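Local coordinates for protein probable arabinosyltransferase C (Mycobacterium tuberculosis, PDB 3PTY) that probably polymerises arabinose into the arabinan of mycobacterial arabinogalactan, the piece crystallised here being its C-terminal extracellular, lectin-like carbohydrate-binding domain, at residues R249-L253 with Q254-G258; F264-W267 with L268-L271. All coordinates share one frame; numbering follows the deposited sequence.

Contact 1: residues R249-L253 with Q254-G258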
# COMPACT_ATOMS: atom_id res chain seq x y z
N ARG A 249 17.52 17.60 -11.72
CA ARG A 249 16.72 18.80 -11.93
C ARG A 249 15.29 18.46 -11.52
O ARG A 249 14.74 17.47 -11.98
CB ARG A 249 16.81 19.24 -13.40
CG ARG A 249 18.26 19.49 -13.83
CD ARG A 249 18.36 20.01 -15.26
NE ARG A 249 17.80 21.34 -15.39
CZ ARG A 249 17.71 22.01 -16.54
NH1 ARG A 249 18.17 21.46 -17.66
NH2 ARG A 249 17.18 23.22 -16.56
N VAL A 250 14.70 19.27 -10.65
CA VAL A 250 13.43 18.89 -10.02
C VAL A 250 12.40 20.02 -10.05
O VAL A 250 12.75 21.18 -10.23
CB VAL A 250 13.63 18.47 -8.54
CG1 VAL A 250 14.50 17.22 -8.43
CG2 VAL A 250 14.24 19.61 -7.73
N ARG A 251 11.14 19.64 -9.88
CA ARG A 251 10.02 20.57 -9.69
C ARG A 251 9.15 19.94 -8.61
O ARG A 251 9.21 18.73 -8.42
CB ARG A 251 9.19 20.70 -10.97
CG ARG A 251 9.94 21.34 -12.15
CD ARG A 251 9.36 20.87 -13.49
NE ARG A 251 7.97 21.26 -13.68
CZ ARG A 251 7.13 20.71 -14.56
NH1 ARG A 251 7.55 19.72 -15.35
NH2 ARG A 251 5.88 21.14 -14.65
N THR A 252 8.36 20.73 -7.90
CA THR A 252 7.51 20.14 -6.87
C THR A 252 6.48 19.22 -7.51
O THR A 252 6.08 19.42 -8.65
CB THR A 252 6.76 21.20 -6.06
OG1 THR A 252 5.84 21.86 -6.93
CG2 THR A 252 7.73 22.21 -5.44
N LEU A 253 6.04 18.21 -6.76
CA LEU A 253 5.00 17.32 -7.26
C LEU A 253 3.75 18.13 -7.61
O LEU A 253 3.06 17.84 -8.60
CB LEU A 253 4.68 16.25 -6.21
CG LEU A 253 3.68 15.15 -6.57
CD1 LEU A 253 4.00 13.86 -5.79
CD2 LEU A 253 2.25 15.61 -6.31
N GLN A 254 3.46 19.17 -6.83
CA GLN A 254 2.31 20.02 -7.12
C GLN A 254 2.44 20.66 -8.50
O GLN A 254 1.47 20.74 -9.26
CB GLN A 254 2.15 21.11 -6.06
CG GLN A 254 0.91 21.99 -6.27
CD GLN A 254 -0.37 21.18 -6.26
OE1 GLN A 254 -0.48 20.21 -5.52
NE2 GLN A 254 -1.33 21.57 -7.09
N ASN A 255 3.64 21.12 -8.82
CA ASN A 255 3.88 21.74 -10.12
C ASN A 255 3.85 20.73 -11.25
O ASN A 255 3.42 21.04 -12.36
CB ASN A 255 5.21 22.50 -10.12
CG ASN A 255 5.51 23.15 -11.46
OD1 ASN A 255 5.91 22.49 -12.42
ND2 ASN A 255 5.32 24.46 -11.54
N VAL A 256 4.31 19.51 -10.98
CA VAL A 256 4.37 18.48 -12.00
C VAL A 256 3.01 17.84 -12.25
O VAL A 256 2.59 17.69 -13.40
CB VAL A 256 5.38 17.37 -11.61
CG1 VAL A 256 5.17 16.13 -12.46
CG2 VAL A 256 6.80 17.89 -11.75
N VAL A 257 2.33 17.46 -11.18
CA VAL A 257 1.07 16.73 -11.27
C VAL A 257 -0.12 17.67 -11.41
O VAL A 257 -1.05 17.40 -12.17
CB VAL A 257 0.88 15.80 -10.04
CG1 VAL A 257 -0.50 15.16 -10.06
CG2 VAL A 257 1.97 14.73 -10.02
N GLY A 258 -0.08 18.78 -10.68
CA GLY A 258 -1.15 19.77 -10.73
C GLY A 258 -2.43 19.28 -10.07
O GLY A 258 -2.44 18.27 -9.37
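Arg-251 reaches forward from the short strand 251-252 to hold Asn-255 in the first turn of the helix that follows. The guanidinium of Arg-251 grips OD1 of Asn-255 side-on through two bent hydrogen bonds, with Arg-251 NH2 at 2.6 Å from that oxygen and Arg-251 NE at 2.7 Å. OD1 lies at the edge of the guanidinium near its plane, while the amide plane stands at 80° to it. A bend at chi3 (63°) folds the arginine back over the helix start, where the double grip pins OD1 in place from two nitrogens.

Thr-252 is the N-cap of the helix. Its OG1, placed by a chi1 of 65° between backbone N and carbonyl carbon, accepts the capping bond from Asn-255 N at 3.0 Å. The backbone bonds start with the Thr-252 carbonyl O, which takes the N-H of Val-256, and Leu-253 O takes that of Val-257 at 2.7 Å.

Packing adds to these bonds. Val-256 CG2 sits 3.9 Å above the Arg-251 guanidinium plane, over its centre. Leu-253 and Val-257 form an apolar pair, lying side by side with Leu-253 CD2 3.8 Å from Val-257 CG2.

Strand 251-252 is one edge strand of the mixed sheet, antiparallel to strand 37-40; the helical turn packs inward through Leu-253 and Val-257 on Leu-342, and through Val-256 and Val-257 on Trp-291.

Contact 2: residues F264-W267 with L268-L271. With AFO (octyl alpha-D-arabinofuranoside), chain B.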
# COMPACT_ATOMS: atom_id res chain seq x y z
N PHE A 264 -4.53 8.06 -9.33
CA PHE A 264 -4.90 6.88 -8.58
C PHE A 264 -4.24 6.96 -7.21
O PHE A 264 -3.01 6.96 -7.12
CB PHE A 264 -4.33 5.63 -9.26
CG PHE A 264 -5.35 4.77 -9.93
CD1 PHE A 264 -5.31 4.57 -11.30
CD2 PHE A 264 -6.33 4.13 -9.19
CE1 PHE A 264 -6.25 3.77 -11.93
CE2 PHE A 264 -7.27 3.33 -9.81
CZ PHE A 264 -7.23 3.15 -11.18
N LEU A 265 -5.02 7.02 -6.14
CA LEU A 265 -4.42 6.87 -4.81
C LEU A 265 -5.38 6.40 -3.73
O LEU A 265 -6.59 6.63 -3.82
CB LEU A 265 -3.68 8.14 -4.36
CG LEU A 265 -4.28 9.52 -4.63
CD1 LEU A 265 -5.74 9.56 -4.33
CD2 LEU A 265 -3.52 10.58 -3.83
N ASP A 266 -4.84 5.71 -2.73
CA ASP A 266 -5.63 5.22 -1.60
C ASP A 266 -6.22 6.41 -0.86
O ASP A 266 -5.59 7.47 -0.77
CB ASP A 266 -4.72 4.46 -0.62
CG ASP A 266 -4.06 3.23 -1.25
OD1 ASP A 266 -4.77 2.41 -1.86
OD2 ASP A 266 -2.82 3.09 -1.11
N TRP A 267 -7.41 6.24 -0.30
CA TRP A 267 -8.05 7.31 0.46
C TRP A 267 -7.13 7.86 1.55
O TRP A 267 -7.01 9.08 1.72
CB TRP A 267 -9.38 6.83 1.06
CG TRP A 267 -10.08 7.89 1.86
CD1 TRP A 267 -10.90 8.88 1.38
CD2 TRP A 267 -10.02 8.08 3.28
NE1 TRP A 267 -11.34 9.66 2.42
CE2 TRP A 267 -10.82 9.19 3.59
CE3 TRP A 267 -9.36 7.41 4.32
CZ2 TRP A 267 -10.99 9.65 4.90
CZ3 TRP A 267 -9.53 7.86 5.62
CH2 TRP A 267 -10.34 8.97 5.90
N LEU A 268 -6.49 6.96 2.30
CA LEU A 268 -5.56 7.32 3.37
C LEU A 268 -4.42 8.20 2.87
O LEU A 268 -4.07 9.21 3.48
CB LEU A 268 -4.95 6.06 3.99
CG LEU A 268 -5.49 5.57 5.33
CD1 LEU A 268 -4.70 4.36 5.81
CD2 LEU A 268 -5.44 6.69 6.33
N VAL A 269 -3.82 7.78 1.76
CA VAL A 269 -2.72 8.52 1.16
C VAL A 269 -3.17 9.88 0.63
O VAL A 269 -2.45 10.86 0.73
CB VAL A 269 -2.06 7.71 0.03
CG1 VAL A 269 -1.03 8.57 -0.71
CG2 VAL A 269 -1.43 6.45 0.60
N GLY A 270 -4.38 9.94 0.08
CA GLY A 270 -4.90 11.19 -0.44
C GLY A 270 -5.06 12.30 0.59
O GLY A 270 -5.12 13.48 0.23
N LEU A 271 -5.14 11.95 1.87
CA LEU A 271 -5.31 12.95 2.92
C LEU A 271 -4.15 13.94 2.89
O LEU A 271 -4.32 15.13 3.16
CB LEU A 271 -5.36 12.27 4.30
CG LEU A 271 -6.56 11.34 4.57
CD1 LEU A 271 -6.42 10.70 5.96
CD2 LEU A 271 -7.86 12.10 4.47
C1 AFO B . -10.37 11.80 -0.35
O1 AFO B . -11.51 11.96 0.50
C2 AFO B . -9.14 11.97 0.52
O2 AFO B . -8.16 10.95 0.27
C3 AFO B . -8.59 13.35 0.21
O3 AFO B . -8.61 14.12 1.41
C4 AFO B . -9.57 13.96 -0.78
O4 AFO B . -10.35 12.87 -1.31
C5 AFO B . -8.89 14.75 -1.90
O5 AFO B . -9.83 15.66 -2.48
C1' AFO B . -12.76 11.92 -0.18
C2' AFO B . -13.83 12.38 0.81
C3' AFO B . -15.22 11.90 0.42
C4' AFO B . -16.26 12.60 1.29
C5' AFO B . -15.64 13.09 2.60
C6' AFO B . -15.40 11.96 3.60
C7' AFO B . -14.58 12.45 4.79
C8' AFO B . -14.42 11.37 5.83
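Trp-267 and Leu-271 meet one helical turn apart and share a bound octyl arabinofuranoside. The close-packed end centres on the Trp-267 carbonyl O, which accepts a hydrogen bond from the sugar O2 at 2.6 Å. Leu-271 N gives this oxygen a weak hydrogen bond. The turn itself is held by Gly-270 N, which gives a bond of 2.9 Å to Asp-266 O. Gly-270, lacking a side chain, lets the sugar come in close, its CA 3.3 Å from O2. With CG anti to the backbone N (chi1 179°), the indole of Trp-267 extends along the ligand: NE1 of Trp-267 lies 3.0 Å from O1 of the ligand, and CZ2 approaches the alkyl end C8'. Leu-271 CD2 makes a CH-pi contact 4.3 Å from the centroid of the six-membered ring of Trp-267, 20° off the normal, on the same face as O2.

This is a single short turn of helix after strand 262-264 in the beta-sandwich carbohydrate-binding domain, lying against the second subunit. Asn-22 of that subunit also binds the sugar, Asp-296 of the second subunit accepts from Trp-267 N, and Asp-266 OD1 accepts from the backbone N of Arg-297 of the second subunit.

Toward the strand the packing is looser. Partly exposed Leu-265 lays CD2 against the CA of Gly-270, and the same Leu-265 methyl is 4.5 Å from Val-269 CG1.

How the contacts relate
The two contacts follow one another along the chain, contact 1 closing before contact 2 opens, with centres about 18 Å apart and nearest atoms about 8 Å apart, so they do not touch. Strand 291-294 links them: Val-256 and Val-257 of contact 1 rest on Trp-291, whereas Val-269 of contact 2 rests on Ile-293. Their relation to ligand differs. Contact 2 binds the arabinofuranoside directly, at the subunit boundary, while the Gln-254 side chain of contact 1 is about 11 Å from a bound copy; it packs instead on Cys-31 and Cys-275, which form a disulfide, and hydrogen-bonds Gln-276 just beyond it.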